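Local atomic coordinates of putative antibiotic biosynthesis monooxygenase (PDB entry 3GZ7), a protein that is a putative antibiotic biosynthesis monooxygenase of the dimeric alpha-beta barrel type, whose substrate and reaction are not established. Residues A[34-38]-A[66-70]; A[43-48]-A[93-97]. All blocks are in the same frame, centred on the assembly; numbering follows the deposited sequence.

Contact 1 (A[34-38]-A[66-70]); sequences EADFE and PQRYT
In this ferredoxin-like alpha-beta fold the first turn of helix 34-49 packs on the start of strand 68-75, and Y69 reaches across from the strand to meet E34, F37 and E38 of the helix. The axes of helix 34-38 and strand 68-70 run nearly parallel, 14° apart, and come no closer than 11.0 Å, a gap bridged by side chains. The edge of the F37 ring is turned toward a face of Y69, an edge-to-face pair with centroids 5.2 Å apart and planes at 62°. F37 CD2 stands over the centre of that face, while F37 CE2 comes to 3.9 Å from Y69 CG, near the root of the ring. F37 gets there with CG anti to the backbone N (chi1 174°). At the far end of the tyrosine the contact turns polar: Y69 OH donates a hydrogen bond of 2.7 Å to E38 OE2. This oxygen lies at the edge of the ring, in the ring plane, yet the hydroxyl meets it from above the carboxylate plane. E38 is extended beyond CG, which carries its carboxylate out to the hydroxyl. E34 flanks the same end, its CB 3.4 Å from Y69 OH; its chain then bends at chi2 and takes OE2 to 3.3 Å from Q67 CG. R61, on strand 54-62, makes long, weak ion pairs with both E34 and E38 and a hydrogen bond to P66 O. The hydrogen bond and the ring pair together hold Y69 at both its hydroxyl and its face. A helix lying on one face of an antiparallel sheet is typical of the ferredoxin-like subunit of dimeric alpha-beta barrel proteins.

Contact 2 (A[43-48]-A[93-97]); sequences QARPLF and EWRKL
One face of the W94 indole receives the edge of the F48 ring, while the methyl of A44 sits at the indole's edge, near its plane. F48 CE2 stands 3.3 Å from W94 CE3, offset toward the rim of the indole. The planes are 79° apart and the centroids of the F48 ring and the six-membered ring of W94 are separated by 4.9 Å, a T-shaped (edge-to-face) pair. A44 CB also comes close to W94 CE3, at 3.4 Å, so this one ring atom is pressed by both residues. W94 swings its indole toward helix 34-49 with CG anti to the backbone N (chi1 163°). Beyond the rings the contact is aliphatic. L97 CD1 touches both A44 CB and L47 CD1, 3.8 Å from the latter, and its other methyl, CD2, is 3.5 Å from Q43 CD. L47 CD1 in turn rests against E93 CG at 3.5 Å, crossing that chain at about a right angle. The small A44 marks the nearest backbone approach, its CA 6.1 Å from W94 CA. The axes of 43-48 and 93-97 run antiparallel, at 166°, within helices 34-49 and 89-98. F48 and W94 both touch L71 of strand 68-75; F48 also stacks with F85 of helix 78-85 and touches V57 of strand 54-62.

Helix 34-49 serves both contacts: its first turn meets strand 68-75 in contact 1, and its later turns meet helix 89-98 in contact 2. Their centres are 15 Å apart and their nearest atoms about 5 Å, without touching. Contact 1 thus joins helix to sheet, and contact 2 joins helix 34-49 to helix 89-98. A citrate, probably from the crystallisation liquor, is bound at contact 2, about 3 Å from the W94 side chain: W94 NE1, and R95 NE on the same helix, hydrogen-bond to it. The F37 side chain of contact 1 is about 6 Å from this citrate. It may mark a pocket, but no substrate site is established.

Contact 1 (A[34-38]-A[66-70])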
ATOM      1  N   GLU A  34      12.774 -12.939   8.699  1.00 27.20           N
ATOM      2  CA  GLU A  34      11.408 -12.688   8.327  1.00 27.20           C
ATOM      3  C   GLU A  34      10.460 -13.215   9.388  1.00 26.13           C
ATOM      4  O   GLU A  34       9.547 -12.512   9.785  1.00 25.19           O
ATOM      5  CB  GLU A  34      11.107 -13.312   6.956  1.00 26.40           C
ATOM      6  CG  GLU A  34      11.772 -12.662   5.795  1.00 26.98           C
ATOM      7  CD  GLU A  34      13.019 -13.372   5.278  1.00 32.77           C
ATOM      8  OE1 GLU A  34      13.773 -13.977   6.067  1.00 28.21           O
ATOM      9  OE2 GLU A  34      13.246 -13.285   4.054  1.00 35.00           O
ATOM     10  N   ALA A  35      10.681 -14.448   9.847  1.00 26.82           N
ATOM     11  CA  ALA A  35       9.850 -15.071  10.876  1.00 26.99           C
ATOM     12  C   ALA A  35       9.945 -14.302  12.187  1.00 26.50           C
ATOM     13  O   ALA A  35       8.956 -14.116  12.900  1.00 28.99           O
ATOM     14  CB  ALA A  35      10.264 -16.572  11.090  1.00 25.43           C
ATOM     15  N   ASP A  36      11.154 -13.862  12.499  1.00 28.57           N
ATOM     16  CA  ASP A  36      11.423 -13.072  13.687  1.00 27.71           C
ATOM     17  C   ASP A  36      10.648 -11.771  13.585  1.00 25.52           C
ATOM     18  O   ASP A  36      10.151 -11.250  14.591  1.00 21.92           O
ATOM     19  CB  ASP A  36      12.930 -12.738  13.804  1.00 29.00           C
ATOM     20  CG  ASP A  36      13.779 -13.896  14.344  1.00 38.88           C
ATOM     21  OD1 ASP A  36      13.218 -14.823  14.963  1.00 38.09           O
ATOM     22  OD2 ASP A  36      15.024 -13.863  14.154  1.00 41.82           O
ATOM     23  N   PHE A  37      10.564 -11.242  12.363  1.00 23.98           N
ATOM     24  CA  PHE A  37       9.964  -9.926  12.159  1.00 23.64           C
ATOM     25  C   PHE A  37       8.477 -10.050  12.340  1.00 20.99           C
ATOM     26  O   PHE A  37       7.874  -9.349  13.147  1.00 21.19           O
ATOM     27  CB  PHE A  37      10.300  -9.338  10.767  1.00 22.81           C
ATOM     28  CG  PHE A  37       9.577  -8.032  10.481  1.00 21.08           C
ATOM     29  CD1 PHE A  37       9.810  -6.913  11.260  1.00 17.12           C
ATOM     30  CD2 PHE A  37       8.640  -7.949   9.460  1.00 19.93           C
ATOM     31  CE1 PHE A  37       9.130  -5.716  11.017  1.00 17.11           C
ATOM     32  CE2 PHE A  37       7.952  -6.767   9.212  1.00 14.23           C
ATOM     33  CZ  PHE A  37       8.206  -5.653   9.988  1.00 18.62           C
ATOM     34  N   GLU A  38       7.887 -10.971  11.584  1.00 22.19           N
ATOM     35  CA  GLU A  38       6.466 -11.275  11.725  1.00 19.54           C
ATOM     36  C   GLU A  38       6.091 -11.494  13.174  1.00 17.69           C
ATOM     37  O   GLU A  38       5.159 -10.859  13.619  1.00 19.93           O
ATOM     38  CB  GLU A  38       6.065 -12.467  10.890  1.00 17.89           C
ATOM     39  CG  GLU A  38       6.039 -12.157   9.416  1.00 19.63           C
ATOM     40  CD  GLU A  38       5.778 -13.350   8.543  1.00 21.41           C
ATOM     41  OE1 GLU A  38       5.369 -14.420   9.064  1.00 29.19           O
ATOM     42  OE2 GLU A  38       5.935 -13.178   7.312  1.00 24.42           O
ATOM     43  N   PRO A  66      10.407 -11.291  -1.174  1.00 20.29           N
ATOM     44  CA  PRO A  66       9.939 -11.790   0.117  1.00 20.67           C
ATOM     45  C   PRO A  66      10.594 -11.240   1.396  1.00 17.07           C
ATOM     46  O   PRO A  66       9.991 -11.348   2.469  1.00 14.03           O
ATOM     47  CB  PRO A  66      10.104 -13.326  -0.006  1.00 23.08           C
ATOM     48  CG  PRO A  66      10.164 -13.579  -1.451  1.00 21.68           C
ATOM     49  CD  PRO A  66      10.870 -12.393  -2.038  1.00 18.62           C
ATOM     50  N   GLN A  67      11.761 -10.614   1.304  1.00 17.86           N
ATOM     51  CA  GLN A  67      12.270  -9.859   2.439  1.00 17.04           C
ATOM     52  C   GLN A  67      11.568  -8.487   2.597  1.00 16.92           C
ATOM     53  O   GLN A  67      11.846  -7.828   3.563  1.00 13.31           O
ATOM     54  CB  GLN A  67      13.759  -9.632   2.338  1.00 17.82           C
ATOM     55  CG  GLN A  67      14.639 -10.850   2.412  1.00 22.55           C
ATOM     56  CD  GLN A  67      16.030 -10.540   1.890  1.00 23.48           C
ATOM     57  OE1 GLN A  67      16.604  -9.483   2.185  1.00 31.18           O
ATOM     58  NE2 GLN A  67      16.575 -11.448   1.114  1.00 26.42           N
ATOM     59  N   ARG A  68      10.671  -8.066   1.669  1.00 13.15           N
ATOM     60  CA  ARG A  68      10.019  -6.780   1.782  1.00 13.62           C
ATOM     61  C   ARG A  68       8.566  -6.947   2.237  1.00 16.87           C
ATOM     62  O   ARG A  68       7.834  -7.846   1.755  1.00 15.65           O
ATOM     63  CB  ARG A  68      10.052  -5.991   0.465  1.00 10.85           C
ATOM     64  CG  ARG A  68      11.410  -5.758  -0.082  1.00 17.65           C
ATOM     65  CD  ARG A  68      11.423  -4.819  -1.306  1.00 23.63           C
ATOM     66  NE  ARG A  68      12.658  -4.042  -1.262  1.00 35.45           N
ATOM     67  CZ  ARG A  68      12.847  -2.947  -0.506  1.00 37.44           C
ATOM     68  NH1 ARG A  68      11.866  -2.423   0.211  1.00 30.53           N
ATOM     69  NH2 ARG A  68      14.028  -2.347  -0.497  1.00 42.79           N
ATOM     70  N   TYR A  69       8.183  -6.038   3.142  1.00 16.89           N
ATOM     71  CA  TYR A  69       6.912  -5.995   3.794  1.00 15.84           C
ATOM     72  C   TYR A  69       6.412  -4.541   3.773  1.00 17.39           C
ATOM     73  O   TYR A  69       7.201  -3.589   3.583  1.00 13.82           O
ATOM     74  CB  TYR A  69       7.026  -6.448   5.255  1.00 16.28           C
ATOM     75  CG  TYR A  69       7.358  -7.915   5.503  1.00 16.30           C
ATOM     76  CD1 TYR A  69       8.675  -8.394   5.466  1.00 18.97           C
ATOM     77  CD2 TYR A  69       6.353  -8.812   5.844  1.00 12.64           C
ATOM     78  CE1 TYR A  69       8.959  -9.745   5.725  1.00 15.75           C
ATOM     79  CE2 TYR A  69       6.620 -10.130   6.096  1.00 16.81           C
ATOM     80  CZ  TYR A  69       7.917 -10.599   6.054  1.00 18.43           C
ATOM     81  OH  TYR A  69       8.115 -11.930   6.339  1.00 17.42           O
ATOM     82  N   THR A  70       5.095  -4.384   3.959  1.00 15.74           N
ATOM     83  CA  THR A  70       4.457  -3.091   4.068  1.00 15.45           C
ATOM     84  C   THR A  70       3.589  -3.116   5.327  1.00 16.27           C
ATOM     85  O   THR A  70       2.633  -3.911   5.420  1.00 16.51           O
ATOM     86  CB  THR A  70       3.545  -2.794   2.886  1.00 17.78           C
ATOM     87  OG1 THR A  70       4.237  -3.032   1.673  1.00 17.87           O
ATOM     88  CG2 THR A  70       3.029  -1.366   2.900  1.00 12.08           C
TER

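Contact 2 (A[43-48]-A[93-97])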
ATOM      1  N   GLN A  43       3.390  -9.342  18.106  1.00 23.10           N
ATOM      2  CA  GLN A  43       3.520  -8.971  19.502  1.00 22.52           C
ATOM      3  C   GLN A  43       3.431  -7.481  19.782  1.00 20.67           C
ATOM      4  O   GLN A  43       3.040  -7.068  20.859  1.00 20.74           O
ATOM      5  CB  GLN A  43       4.870  -9.488  19.990  1.00 22.05           C
ATOM      6  CG  GLN A  43       4.966  -9.415  21.447  1.00 31.99           C
ATOM      7  CD  GLN A  43       6.299  -9.784  21.964  1.00 37.69           C
ATOM      8  OE1 GLN A  43       7.106 -10.473  21.291  1.00 39.95           O
ATOM      9  NE2 GLN A  43       6.575  -9.297  23.179  1.00 36.60           N
ATOM     10  N   ALA A  44       3.823  -6.688  18.808  1.00 22.51           N
ATOM     11  CA  ALA A  44       3.912  -5.243  18.941  1.00 21.85           C
ATOM     12  C   ALA A  44       2.601  -4.567  18.554  1.00 25.71           C
ATOM     13  O   ALA A  44       2.364  -3.428  18.917  1.00 26.07           O
ATOM     14  CB  ALA A  44       5.069  -4.734  18.086  1.00 20.62           C
ATOM     15  N   ARG A  45       1.749  -5.282  17.818  1.00 28.20           N
ATOM     16  CA  ARG A  45       0.477  -4.763  17.310  1.00 27.57           C
ATOM     17  C   ARG A  45      -0.389  -3.976  18.296  1.00 26.44           C
ATOM     18  O   ARG A  45      -0.871  -2.908  17.908  1.00 25.84           O
ATOM     19  CB  ARG A  45      -0.358  -5.878  16.646  1.00 29.67           C
ATOM     20  CG  ARG A  45      -0.214  -5.860  15.136  1.00 36.76           C
ATOM     21  CD  ARG A  45      -1.155  -6.768  14.391  1.00 32.71           C
ATOM     22  NE  ARG A  45      -2.472  -6.204  14.134  1.00 33.78           N
ATOM     23  CZ  ARG A  45      -3.595  -6.498  14.809  1.00 41.38           C
ATOM     24  NH1 ARG A  45      -3.602  -7.334  15.845  1.00 38.48           N
ATOM     25  NH2 ARG A  45      -4.736  -5.939  14.436  1.00 32.13           N
ATOM     26  N   PRO A  46      -0.596  -4.487  19.540  1.00 24.50           N
ATOM     27  CA  PRO A  46      -1.266  -3.772  20.653  1.00 23.55           C
ATOM     28  C   PRO A  46      -0.677  -2.406  21.078  1.00 24.63           C
ATOM     29  O   PRO A  46      -1.421  -1.541  21.552  1.00 28.63           O
ATOM     30  CB  PRO A  46      -1.166  -4.763  21.815  1.00 23.51           C
ATOM     31  CG  PRO A  46      -1.054  -6.076  21.167  1.00 27.26           C
ATOM     32  CD  PRO A  46      -0.210  -5.849  19.951  1.00 24.00           C
ATOM     33  N   LEU A  47       0.633  -2.224  20.927  1.00 24.58           N
ATOM     34  CA  LEU A  47       1.272  -0.902  21.040  1.00 23.29           C
ATOM     35  C   LEU A  47       0.656   0.113  20.131  1.00 25.51           C
ATOM     36  O   LEU A  47       0.424   1.266  20.533  1.00 30.17           O
ATOM     37  CB  LEU A  47       2.792  -0.966  20.718  1.00 23.80           C
ATOM     38  CG  LEU A  47       3.662  -1.768  21.689  1.00 23.71           C
ATOM     39  CD1 LEU A  47       5.171  -1.875  21.274  1.00 21.39           C
ATOM     40  CD2 LEU A  47       3.485  -1.201  23.087  1.00 27.11           C
ATOM     41  N   PHE A  48       0.457  -0.273  18.876  1.00 25.39           N
ATOM     42  CA  PHE A  48      -0.185   0.605  17.906  1.00 25.59           C
ATOM     43  C   PHE A  48      -1.692   0.818  18.191  1.00 26.55           C
ATOM     44  O   PHE A  48      -2.162   1.942  18.156  1.00 26.96           O
ATOM     45  CB  PHE A  48      -0.031   0.057  16.476  1.00 25.63           C
ATOM     46  CG  PHE A  48       1.320   0.322  15.839  1.00 23.94           C
ATOM     47  CD1 PHE A  48       1.568   1.513  15.173  1.00 28.76           C
ATOM     48  CD2 PHE A  48       2.310  -0.637  15.857  1.00 22.40           C
ATOM     49  CE1 PHE A  48       2.782   1.755  14.568  1.00 25.07           C
ATOM     50  CE2 PHE A  48       3.515  -0.381  15.260  1.00 19.92           C
ATOM     51  CZ  PHE A  48       3.746   0.814  14.616  1.00 19.50           C
ATOM     52  N   GLU A  93       9.451   1.050  22.393  1.00 23.11           N
ATOM     53  CA  GLU A  93       9.204  -0.388  22.579  1.00 22.33           C
ATOM     54  C   GLU A  93       9.016  -1.150  21.225  1.00 21.59           C
ATOM     55  O   GLU A  93       9.497  -2.272  21.047  1.00 20.11           O
ATOM     56  CB  GLU A  93       7.985  -0.559  23.474  1.00 23.96           C
ATOM     57  CG  GLU A  93       7.599  -1.964  23.786  1.00 32.14           C
ATOM     58  CD  GLU A  93       8.641  -2.685  24.603  1.00 44.23           C
ATOM     59  OE1 GLU A  93       9.611  -2.047  25.066  1.00 45.47           O
ATOM     60  OE2 GLU A  93       8.480  -3.909  24.771  1.00 52.09           O
ATOM     61  N   TRP A  94       8.326  -0.526  20.281  1.00 19.78           N
ATOM     62  CA  TRP A  94       8.260  -1.028  18.924  1.00 19.86           C
ATOM     63  C   TRP A  94       9.682  -1.244  18.385  1.00 17.84           C
ATOM     64  O   TRP A  94       9.975  -2.284  17.850  1.00 18.58           O
ATOM     65  CB  TRP A  94       7.438  -0.065  18.028  1.00 20.27           C
ATOM     66  CG  TRP A  94       7.639  -0.257  16.535  1.00 22.05           C
ATOM     67  CD1 TRP A  94       8.426   0.497  15.721  1.00 19.64           C
ATOM     68  CD2 TRP A  94       7.038  -1.262  15.682  1.00 28.86           C
ATOM     69  NE1 TRP A  94       8.372   0.042  14.439  1.00 25.98           N
ATOM     70  CE2 TRP A  94       7.536  -1.045  14.376  1.00 22.83           C
ATOM     71  CE3 TRP A  94       6.149  -2.310  15.895  1.00 22.85           C
ATOM     72  CZ2 TRP A  94       7.160  -1.838  13.274  1.00 22.05           C
ATOM     73  CZ3 TRP A  94       5.788  -3.108  14.806  1.00 23.13           C
ATOM     74  CH2 TRP A  94       6.293  -2.851  13.502  1.00 20.68           C
ATOM     75  N   ARG A  95      10.559  -0.263  18.528  1.00 20.90           N
ATOM     76  CA  ARG A  95      11.914  -0.371  17.991  1.00 24.52           C
ATOM     77  C   ARG A  95      12.749  -1.410  18.709  1.00 27.03           C
ATOM     78  O   ARG A  95      13.522  -2.095  18.070  1.00 27.85           O
ATOM     79  CB  ARG A  95      12.604   0.998  17.973  1.00 25.33           C
ATOM     80  CG  ARG A  95      12.167   1.855  16.773  1.00 27.57           C
ATOM     81  CD  ARG A  95      12.520   1.057  15.510  1.00 39.25           C
ATOM     82  NE  ARG A  95      12.718   1.824  14.291  1.00 37.36           N
ATOM     83  CZ  ARG A  95      13.813   2.507  13.969  1.00 45.43           C
ATOM     84  NH1 ARG A  95      14.864   2.578  14.793  1.00 35.83           N
ATOM     85  NH2 ARG A  95      13.833   3.145  12.787  1.00 45.52           N
ATOM     86  N   LYS A  96      12.554  -1.563  20.012  1.00 26.10           N
ATOM     87  CA  LYS A  96      13.127  -2.698  20.748  1.00 31.76           C
ATOM     88  C   LYS A  96      12.635  -4.076  20.292  1.00 29.09           C
ATOM     89  O   LYS A  96      13.401  -5.026  20.268  1.00 25.87           O
ATOM     90  CB  LYS A  96      12.895  -2.525  22.260  1.00 33.09           C
ATOM     91  CG  LYS A  96      13.774  -1.401  22.849  1.00 40.87           C
ATOM     92  CD  LYS A  96      13.284  -0.882  24.217  1.00 39.71           C
ATOM     93  CE  LYS A  96      14.056   0.376  24.624  1.00 44.93           C
ATOM     94  NZ  LYS A  96      13.825   0.646  26.059  1.00 48.47           N
ATOM     95  N   LEU A  97      11.360  -4.178  19.921  1.00 28.87           N
ATOM     96  CA  LEU A  97      10.787  -5.427  19.429  1.00 27.80           C
ATOM     97  C   LEU A  97      11.197  -5.793  17.970  1.00 27.97           C
ATOM     98  O   LEU A  97      11.392  -6.958  17.690  1.00 23.94           O
ATOM     99  CB  LEU A  97       9.255  -5.420  19.549  1.00 26.55           C
ATOM    100  CG  LEU A  97       8.650  -5.720  20.906  1.00 32.66           C
ATOM    101  CD1 LEU A  97       7.259  -5.080  21.075  1.00 34.96           C
ATOM    102  CD2 LEU A  97       8.542  -7.228  21.105  1.00 37.24           C
TER